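Long-range contacts in glutamine cyclotransferase (Zymomonas mobilis, PDB 3NOL), which catalyses the cyclisation of N-terminal glutamine to pyroglutamate with release of ammonia, as a glutaminyl cyclase built on a beta-propeller: residues Phe88-Ser93 with Leu102-Gly107; Gly109-Ile114 with Arg121-Asp126. All coordinates share one frame; numbering follows the deposited sequence.

Contact 1. Residues Phe88-Ser93 with Leu102-Gly107; sequences FGEGIS and LTWKNG
With chi1 of W104 at -169° its CG stands anti to the backbone N, while E90 sets CG beside its own N and folds back at chi2 (-67°); together these torsions lay the carboxylate alongside the indole. The evidence is OE2 of E90 at 3.1 Å from CD1 of W104 and close also to CB and CG, with the carboxylate and ring planes 44° apart. OE2 comes up obliquely to the carbons of the five-membered ring, a close contact that is not a hydrogen bond; NE1 of W104 is instead hydrogen-bonded to a glycerol, probably from the crystallisation liquor. The other oxygen, OE1, lies close to OE1 of the like-charged E46. F88 joins at CB, 3.9 Å from CB of W104, its ring inclined to the five-membered ring of the indole.

These side chains stand on the antiparallel hairpin of strands 89-95 and 98-103, in a four-stranded blade of the beta-propeller. G89 and T103 form a non-hydrogen-bonded pair, followed on one side by nearly straight backbone bonds, E90 N to L102 O at 2.9 Å and L102 N to G91 O at 2.9 Å. On the other side, past the end of strand 98-103, W104 N still reaches F88 O at 2.7 Å, in a more bent bond. L102 packs CB and CG against G91 O.

Beyond W104 the chain turns, and N106 OD1 receives only a weak bond from F88 N, 3.5 Å long. A water bridges the turn, donating to N106 OD1 at 2.6 Å and accepting from K105 N, while N106 ND2 is held by the carbonyl of R86.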
loop_
_atom_site.group_PDB
_atom_site.type_symbol
_atom_site.label_atom_id
_atom_site.label_comp_id
_atom_site.label_asym_id
_atom_site.label_seq_id
_atom_site.Cartn_x
_atom_site.Cartn_y
_atom_site.Cartn_z
ATOM N N PHE A 88 5.410 -3.960 15.193
ATOM C CA PHE A 88 5.668 -2.924 14.225
ATOM C C PHE A 88 4.772 -3.146 13.020
ATOM O O PHE A 88 4.879 -4.181 12.363
ATOM C CB PHE A 88 7.132 -2.903 13.805
ATOM C CG PHE A 88 7.519 -1.623 13.122
ATOM C CD1 PHE A 88 7.271 -1.454 11.756
ATOM C CD2 PHE A 88 8.072 -0.572 13.845
ATOM C CE1 PHE A 88 7.581 -0.260 11.125
ATOM C CE2 PHE A 88 8.382 0.644 13.207
ATOM C CZ PHE A 88 8.135 0.791 11.856
ATOM N N GLY A 89 3.906 -2.185 12.737
ATOM C CA GLY A 89 2.878 -2.360 11.716
ATOM C C GLY A 89 3.423 -2.281 10.297
ATOM O O GLY A 89 4.379 -1.537 10.025
ATOM N N GLU A 90 2.801 -3.051 9.398
ATOM C CA GLU A 90 3.077 -2.962 7.958
ATOM C C GLU A 90 1.782 -2.655 7.200
ATOM O O GLU A 90 1.096 -1.699 7.558
ATOM C CB GLU A 90 3.810 -4.195 7.446
ATOM C CG GLU A 90 5.153 -4.406 8.149
ATOM C CD GLU A 90 6.181 -3.322 7.825
ATOM O OE1 GLU A 90 6.034 -2.663 6.778
ATOM O OE2 GLU A 90 7.134 -3.149 8.633
ATOM N N GLY A 91 1.454 -3.428 6.168
ATOM C CA GLY A 91 0.269 -3.120 5.347
ATOM C C GLY A 91 -1.036 -3.050 6.101
ATOM O O GLY A 91 -1.213 -3.730 7.115
ATOM N N ILE A 92 -1.928 -2.177 5.635
ATOM C CA ILE A 92 -3.285 -2.141 6.170
ATOM C C ILE A 92 -4.274 -2.088 5.009
ATOM O O ILE A 92 -3.965 -1.581 3.922
ATOM C CB ILE A 92 -3.532 -0.948 7.155
ATOM C CG1 ILE A 92 -3.217 0.417 6.487
ATOM C CG2 ILE A 92 -2.743 -1.149 8.442
ATOM C CD1 ILE A 92 -3.691 1.634 7.283
ATOM N N SER A 93 -5.474 -2.593 5.265
ATOM C CA SER A 93 -6.559 -2.531 4.289
ATOM C C SER A 93 -7.866 -2.506 5.051
ATOM O O SER A 93 -7.983 -3.123 6.133
ATOM C CB SER A 93 -6.535 -3.747 3.357
ATOM O OG SER A 93 -7.642 -3.712 2.446
ATOM N N LEU A 102 -1.081 -5.884 9.019
ATOM C CA LEU A 102 0.043 -6.811 9.143
ATOM C C LEU A 102 1.143 -6.249 10.052
ATOM O O LEU A 102 1.091 -5.083 10.456
ATOM C CB LEU A 102 0.619 -7.093 7.750
ATOM C CG LEU A 102 -0.429 -7.565 6.710
ATOM C CD1 LEU A 102 0.263 -7.765 5.361
ATOM C CD2 LEU A 102 -1.183 -8.833 7.203
ATOM N N THR A 103 2.124 -7.087 10.382
ATOM C CA THR A 103 3.273 -6.641 11.203
ATOM C C THR A 103 4.598 -7.007 10.526
ATOM O O THR A 103 4.628 -7.849 9.624
ATOM C CB THR A 103 3.273 -7.234 12.627
ATOM O OG1 THR A 103 3.301 -8.652 12.527
ATOM C CG2 THR A 103 2.006 -6.779 13.442
ATOM N N TRP A 104 5.677 -6.380 10.998
ATOM C CA TRP A 104 6.998 -6.475 10.385
ATOM C C TRP A 104 7.605 -7.872 10.595
ATOM O O TRP A 104 7.887 -8.579 9.630
ATOM C CB TRP A 104 7.913 -5.389 10.964
ATOM C CG TRP A 104 9.224 -5.214 10.234
ATOM C CD1 TRP A 104 9.436 -5.275 8.889
ATOM C CD2 TRP A 104 10.492 -4.912 10.829
ATOM N NE1 TRP A 104 10.764 -5.035 8.604
ATOM C CE2 TRP A 104 11.432 -4.809 9.781
ATOM C CE3 TRP A 104 10.921 -4.721 12.151
ATOM C CZ2 TRP A 104 12.776 -4.525 10.009
ATOM C CZ3 TRP A 104 12.269 -4.433 12.379
ATOM C CH2 TRP A 104 13.175 -4.342 11.309
ATOM N N LYS A 105 7.757 -8.260 11.859
ATOM C CA LYS A 105 8.431 -9.508 12.218
ATOM C C LYS A 105 7.646 -10.397 13.200
ATOM O O LYS A 105 8.157 -11.430 13.649
ATOM C CB LYS A 105 9.798 -9.179 12.819
ATOM C CG LYS A 105 10.763 -8.482 11.873
ATOM C CD LYS A 105 10.845 -9.179 10.517
ATOM C CE LYS A 105 12.289 -9.379 10.100
ATOM N NZ LYS A 105 13.119 -8.198 10.397
ATOM N N ASN A 106 6.414 -10.007 13.509
ATOM C CA ASN A 106 5.616 -10.677 14.538
ATOM C C ASN A 106 4.899 -11.946 14.050
ATOM O O ASN A 106 4.457 -12.764 14.871
ATOM C CB ASN A 106 4.604 -9.697 15.152
ATOM C CG ASN A 106 5.265 -8.484 15.797
ATOM O OD1 ASN A 106 5.363 -7.411 15.186
ATOM N ND2 ASN A 106 5.721 -8.648 17.051
ATOM N N GLY A 107 4.749 -12.097 12.728
ATOM C CA GLY A 107 3.984 -13.207 12.154
ATOM C C GLY A 107 2.517 -13.155 12.576
ATOM O O GLY A 107 1.819 -14.175 12.643
HETATM O O HOH W 1 7.483 -6.378 14.071
#

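Contact 2. Residues Gly109-Ile114 with Arg121-Asp126; sequences GFVWNI and RSFNYD
The contact of G109-I114 with R121-D126 is an antiparallel strand pairing at the outer edge of a propeller blade, where strand 119-124 is the last of four. G109 pairs with F123 and V111 with R121 as hydrogen-bonded pairs, F110 with S122 as the non-hydrogen-bonded pair between them, and the strand directions differ by 155°. G109 N gives a 2.8 Å bond to F123 O and V111 N a 2.9 Å bond to R121 O; the return bond from R121 N to V111 O is weak.

G109 O is gripped twice. F123 N (3.0 Å) and the hydroxyl OG of S122 (2.9 Å) approach from opposite faces of its carbonyl plane. S122 OG is the donor, which directs its hydroxyl hydrogen. The ring of F123 folds back over G109, because chi1 at 66° sets CG between backbone N and carbonyl carbon. CA of G109 lies 4.0 Å from the ring centroid of F123, in a CH-pi contact. Its offset from the ring normal is 27°. On the same face V111 and R121 run side by side, CB to CB 3.9 Å, and the extended arginine leads away to the carbonyl of E154. On the face of F110 and S122, OG of S122 meets CE2 of F110 obliquely at 3.7 Å.

Inward, strand 98-103 flanks strand 108-113, bonded through G101 to F110 and I99 to W112; F123 also touches V100 there, and L156 from a loop covers both F123 and R121.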
loop_
_atom_site.group_PDB
_atom_site.type_symbol
_atom_site.label_atom_id
_atom_site.label_comp_id
_atom_site.label_asym_id
_atom_site.label_seq_id
_atom_site.Cartn_x
_atom_site.Cartn_y
_atom_site.Cartn_z
ATOM N N GLY A 109 -1.201 -10.426 12.666
ATOM C CA GLY A 109 -1.896 -9.256 12.240
ATOM C C GLY A 109 -2.996 -8.918 13.226
ATOM O O GLY A 109 -3.237 -9.655 14.195
ATOM N N PHE A 110 -3.653 -7.795 12.966
ATOM C CA PHE A 110 -4.685 -7.263 13.853
ATOM C C PHE A 110 -5.894 -6.878 13.044
ATOM O O PHE A 110 -5.788 -6.662 11.840
ATOM C CB PHE A 110 -4.168 -6.023 14.605
ATOM C CG PHE A 110 -2.981 -6.311 15.491
ATOM C CD1 PHE A 110 -1.705 -5.882 15.130
ATOM C CD2 PHE A 110 -3.152 -7.031 16.679
ATOM C CE1 PHE A 110 -0.596 -6.150 15.965
ATOM C CE2 PHE A 110 -2.066 -7.323 17.518
ATOM C CZ PHE A 110 -0.777 -6.895 17.153
ATOM N N VAL A 111 -7.038 -6.804 13.718
ATOM C CA VAL A 111 -8.238 -6.253 13.131
ATOM C C VAL A 111 -8.758 -5.193 14.089
ATOM O O VAL A 111 -8.873 -5.455 15.290
ATOM C CB VAL A 111 -9.353 -7.320 12.921
ATOM C CG1 VAL A 111 -10.565 -6.659 12.254
ATOM C CG2 VAL A 111 -8.836 -8.529 12.087
ATOM N N TRP A 112 -9.016 -4.000 13.546
ATOM C CA TRP A 112 -9.605 -2.889 14.316
ATOM C C TRP A 112 -10.961 -2.470 13.751
ATOM O O TRP A 112 -11.198 -2.531 12.519
ATOM C CB TRP A 112 -8.648 -1.673 14.338
ATOM C CG TRP A 112 -7.213 -1.939 14.802
ATOM C CD1 TRP A 112 -6.735 -1.888 16.097
ATOM C CD2 TRP A 112 -6.070 -2.186 13.965
ATOM N NE1 TRP A 112 -5.372 -2.124 16.108
ATOM C CE2 TRP A 112 -4.942 -2.323 14.820
ATOM C CE3 TRP A 112 -5.893 -2.330 12.576
ATOM C CZ2 TRP A 112 -3.649 -2.596 14.329
ATOM C CZ3 TRP A 112 -4.613 -2.602 12.086
ATOM C CH2 TRP A 112 -3.498 -2.718 12.966
ATOM N N ASN A 113 -11.863 -2.054 14.645
ATOM C CA ASN A 113 -13.078 -1.373 14.198
ATOM C C ASN A 113 -12.699 -0.029 13.594
ATOM O O ASN A 113 -11.911 0.717 14.170
ATOM C CB ASN A 113 -14.057 -1.161 15.359
ATOM C CG ASN A 113 -14.726 -2.450 15.828
ATOM O OD1 ASN A 113 -15.274 -2.493 16.934
ATOM N ND2 ASN A 113 -14.690 -3.490 15.014
ATOM N N ILE A 114 -13.264 0.303 12.437
ATOM C CA ILE A 114 -12.874 1.546 11.773
ATOM C C ILE A 114 -13.284 2.822 12.542
ATOM O O ILE A 114 -12.558 3.825 12.490
ATOM C CB ILE A 114 -13.275 1.594 10.257
ATOM C CG1 ILE A 114 -12.419 2.649 9.536
ATOM C CG2 ILE A 114 -14.758 1.841 10.107
ATOM C CD1 ILE A 114 -12.177 2.382 8.053
ATOM N N ARG A 121 -9.396 -8.155 17.242
ATOM C CA ARG A 121 -8.867 -9.481 16.927
ATOM C C ARG A 121 -7.373 -9.408 16.637
ATOM O O ARG A 121 -6.867 -8.369 16.181
ATOM C CB ARG A 121 -9.615 -10.051 15.716
ATOM C CG ARG A 121 -9.285 -11.471 15.309
ATOM C CD ARG A 121 -10.157 -11.841 14.126
ATOM N NE ARG A 121 -9.908 -13.212 13.679
ATOM C CZ ARG A 121 -10.508 -13.781 12.630
ATOM N NH1 ARG A 121 -11.394 -13.103 11.907
ATOM N NH2 ARG A 121 -10.225 -15.041 12.307
ATOM N N SER A 122 -6.682 -10.505 16.954
ATOM C CA SER A 122 -5.360 -10.781 16.401
ATOM C C SER A 122 -5.409 -12.129 15.690
ATOM O O SER A 122 -6.148 -13.038 16.097
ATOM C CB SER A 122 -4.274 -10.802 17.483
ATOM O OG SER A 122 -2.987 -10.870 16.870
ATOM N N PHE A 123 -4.621 -12.261 14.630
ATOM C CA PHE A 123 -4.582 -13.505 13.879
ATOM C C PHE A 123 -3.151 -13.816 13.464
ATOM O O PHE A 123 -2.358 -12.889 13.243
ATOM C CB PHE A 123 -5.517 -13.442 12.655
ATOM C CG PHE A 123 -5.103 -12.439 11.597
ATOM C CD1 PHE A 123 -4.407 -12.864 10.448
ATOM C CD2 PHE A 123 -5.386 -11.071 11.754
ATOM C CE1 PHE A 123 -4.032 -11.936 9.462
ATOM C CE2 PHE A 123 -5.025 -10.131 10.762
ATOM C CZ PHE A 123 -4.338 -10.570 9.624
ATOM N N ASN A 124 -2.832 -15.103 13.360
ATOM C CA ASN A 124 -1.501 -15.511 12.904
ATOM C C ASN A 124 -1.472 -15.717 11.394
ATOM O O ASN A 124 -2.490 -16.034 10.773
ATOM C CB ASN A 124 -1.014 -16.780 13.615
ATOM C CG ASN A 124 -0.721 -16.555 15.080
ATOM O OD1 ASN A 124 -0.454 -15.423 15.523
ATOM N ND2 ASN A 124 -0.788 -17.630 15.856
ATOM N N TYR A 125 -0.302 -15.517 10.810
ATOM C CA TYR A 125 -0.083 -15.886 9.418
ATOM C C TYR A 125 1.337 -16.430 9.228
ATOM O O TYR A 125 2.222 -16.263 10.086
ATOM C CB TYR A 125 -0.385 -14.708 8.461
ATOM C CG TYR A 125 0.386 -13.427 8.756
ATOM C CD1 TYR A 125 -0.248 -12.325 9.324
ATOM C CD2 TYR A 125 1.759 -13.323 8.461
ATOM C CE1 TYR A 125 0.452 -11.156 9.591
ATOM C CE2 TYR A 125 2.477 -12.147 8.733
ATOM C CZ TYR A 125 1.816 -11.068 9.300
ATOM O OH TYR A 125 2.511 -9.895 9.573
ATOM N N ASP A 126 1.537 -17.050 8.076
ATOM C CA ASP A 126 2.795 -17.657 7.690
ATOM C C ASP A 126 3.802 -16.591 7.207
ATOM O O ASP A 126 3.446 -15.641 6.492
ATOM C CB ASP A 126 2.517 -18.690 6.602
ATOM C CG ASP A 126 3.727 -19.525 6.266
ATOM O OD1 ASP A 126 4.386 -20.011 7.218
ATOM O OD2 ASP A 126 3.985 -19.709 5.050
#

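In the fold
Contact 1 closes before contact 2 opens, and their centres lie 9 Å apart in one antiparallel sheet, ordered 89-95, 98-103, 108-113, 119-124. Each contact is one hairpin of this meander: the first pairs the two inner strands, the second the two outer. The distances to the chain's centre, about 12 and 17 Å between centres, agree with this order. Y125 ties the two together: its OH lies 2.9 Å from T103 N and its backbone N 3.1 Å from G107 O, both probable hydrogen bonds. T103 CG2 also packs on F110 CE1. Contact 1 lies nearer the propeller's calcium ion, G91 at about 8 Å by nearest atoms, and contact 2 forms the blade's outer rim.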